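Local coordinates for protein peroxiredoxin 6 (Arenicola marina, PDB 2V41) that probably reduces hydrogen peroxide and organic hydroperoxides to water and alcohols, as a thiol-specific peroxidase of the Prx6 subfamily, at residues Arg182-Pro187 and Gly211-Thr216. The protein carries 1 engineered substitution. Numbering follows the deposited sequence.
Sequences RCMVVP and GYLRYT. With BEZ (benzoic acid), chain J.
Two bends in the Met184 chain (chi2 -48°, chi3 -68°) fold its end over the Tyr215 ring, while Arg182, running extended from CG to NE, reaches the same ring from the other side. The tyrosine is thus sandwiched in the antiparallel sheet of the C-terminal domain of this 1-Cys peroxiredoxin, where strands 183-185 and 214-216 are the two inner strands. Met184 CE sits squarely over the ring centre, 3.7 Å from the centroid, as a CH-pi contact, and SD adds an oblique Met-aromatic contact. On the opposite face the Arg182 guanidinium lies almost parallel to the ring (planes 10° apart) with NH2 above its centre; CZ is displaced toward Tyr215 CB, an off-centre cation-pi stack. A salt bridge from Arg182 NH2 to Glu202, on the neighbouring strand, further fixes the guanidinium.

Between the strands, Cys183 and Thr216 form a hydrogen-bonded pair: Thr216 N bonds to Cys183 O at 2.9 Å, and Cys183 N answers with a longer one to Thr216 O. Met184 and Tyr215 follow as a non-hydrogen-bonded pair, and Val185 N then bonds to Arg214 O. Thr216, on the sheet face away from Tyr215, meets Val185 CG2 with its CG2 at 3.8 Å, and both residues pack on Phe198.

This sheet borders the predicted peroxidatic site of the second subunit, where Ser45, probably the engineered residue, stands at the position predicted for the active-site cysteine. Thr42, Val44 and Ser45 of that subunit hydrogen-bond a benzoic acid molecule, against whose ring Pro187 packs, its CD 3.4 Å from C6 of the benzoic acid.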
# COMPACT_ATOMS: atom_id res chain seq x y z
N ARG A 182 6.79 -17.81 10.69
CA ARG A 182 6.75 -17.36 12.02
C ARG A 182 6.65 -15.88 12.14
O ARG A 182 7.15 -15.11 11.31
CB ARG A 182 7.86 -17.93 12.89
CG ARG A 182 9.22 -18.00 12.42
CD ARG A 182 10.03 -18.97 13.33
NE ARG A 182 11.39 -18.52 13.17
CZ ARG A 182 12.42 -18.68 14.00
NH1 ARG A 182 12.31 -19.35 15.14
NH2 ARG A 182 13.59 -18.16 13.62
N CYS A 183 5.96 -15.51 13.23
CA CYS A 183 5.69 -14.15 13.58
C CYS A 183 6.60 -13.73 14.70
O CYS A 183 7.31 -14.54 15.26
CB CYS A 183 4.25 -14.01 14.03
SG CYS A 183 3.06 -14.66 12.92
N MET A 184 6.53 -12.44 15.02
CA MET A 184 7.30 -11.83 16.07
C MET A 184 6.34 -11.62 17.22
O MET A 184 5.12 -11.30 17.02
CB MET A 184 7.87 -10.48 15.60
CG MET A 184 8.72 -10.54 14.27
SD MET A 184 9.97 -11.83 14.14
CE MET A 184 11.14 -11.26 15.38
N VAL A 185 6.86 -11.81 18.43
CA VAL A 185 6.06 -11.57 19.61
C VAL A 185 6.11 -10.08 19.80
O VAL A 185 7.18 -9.47 19.69
CB VAL A 185 6.61 -12.34 20.85
CG1 VAL A 185 5.71 -12.11 22.10
CG2 VAL A 185 6.72 -13.82 20.50
N VAL A 186 4.95 -9.47 20.07
CA VAL A 186 4.90 -8.04 20.23
C VAL A 186 5.83 -7.66 21.40
O VAL A 186 5.97 -8.44 22.32
CB VAL A 186 3.45 -7.48 20.38
CG1 VAL A 186 2.68 -7.75 19.10
CG2 VAL A 186 2.72 -8.02 21.64
N PRO A 187 6.52 -6.50 21.29
CA PRO A 187 7.56 -6.05 22.25
C PRO A 187 7.01 -5.69 23.60
O PRO A 187 7.75 -5.75 24.58
CB PRO A 187 8.14 -4.77 21.61
CG PRO A 187 7.18 -4.37 20.52
CD PRO A 187 6.35 -5.57 20.15
N GLY A 211 16.23 -7.98 24.37
CA GLY A 211 15.59 -9.29 24.23
C GLY A 211 14.28 -9.24 23.49
O GLY A 211 13.38 -10.08 23.69
N TYR A 212 14.20 -8.25 22.61
CA TYR A 212 12.96 -7.92 21.81
C TYR A 212 12.74 -8.78 20.55
O TYR A 212 11.62 -8.91 20.08
CB TYR A 212 12.95 -6.44 21.46
CG TYR A 212 14.06 -6.02 20.52
CD1 TYR A 212 13.92 -6.14 19.12
CD2 TYR A 212 15.24 -5.47 21.01
CE1 TYR A 212 14.95 -5.76 18.26
CE2 TYR A 212 16.27 -5.12 20.14
CZ TYR A 212 16.12 -5.27 18.77
OH TYR A 212 17.13 -4.90 17.89
N LEU A 213 13.82 -9.37 20.04
CA LEU A 213 13.85 -10.07 18.76
C LEU A 213 13.38 -11.53 19.01
O LEU A 213 14.15 -12.45 19.09
CB LEU A 213 15.26 -9.96 18.12
CG LEU A 213 15.45 -10.18 16.60
CD1 LEU A 213 14.44 -9.38 15.72
CD2 LEU A 213 16.85 -9.82 16.24
N ARG A 214 12.08 -11.68 19.15
CA ARG A 214 11.45 -12.87 19.61
C ARG A 214 10.56 -13.35 18.49
O ARG A 214 9.71 -12.60 18.00
CB ARG A 214 10.61 -12.54 20.83
CG ARG A 214 11.45 -11.99 21.95
CD ARG A 214 10.67 -11.88 23.24
NE ARG A 214 9.74 -10.76 23.24
CZ ARG A 214 8.98 -10.41 24.26
NH1 ARG A 214 8.97 -11.08 25.39
NH2 ARG A 214 8.20 -9.36 24.13
N TYR A 215 10.76 -14.61 18.12
CA TYR A 215 10.00 -15.30 17.11
C TYR A 215 9.14 -16.38 17.73
O TYR A 215 9.56 -17.04 18.70
CB TYR A 215 10.93 -16.00 16.16
CG TYR A 215 11.89 -15.16 15.37
CD1 TYR A 215 13.15 -14.84 15.87
CD2 TYR A 215 11.57 -14.77 14.07
CE1 TYR A 215 14.05 -14.11 15.10
CE2 TYR A 215 12.44 -14.05 13.32
CZ TYR A 215 13.68 -13.72 13.83
OH TYR A 215 14.51 -13.00 13.02
N THR A 216 7.96 -16.60 17.14
CA THR A 216 7.11 -17.72 17.52
C THR A 216 6.53 -18.39 16.25
O THR A 216 5.85 -17.74 15.48
CB THR A 216 5.97 -17.28 18.50
OG1 THR A 216 5.09 -18.39 18.80
CG2 THR A 216 5.15 -16.14 17.91
C BEZ J . 7.37 -4.42 15.95
O1 BEZ J . 7.42 -5.67 15.93
O2 BEZ J . 8.19 -3.78 15.27
C1 BEZ J . 6.37 -3.66 16.78
C2 BEZ J . 6.63 -2.32 17.12
C3 BEZ J . 5.76 -1.58 17.87
C4 BEZ J . 4.61 -2.21 18.30
C5 BEZ J . 4.31 -3.54 17.98
C6 BEZ J . 5.21 -4.27 17.21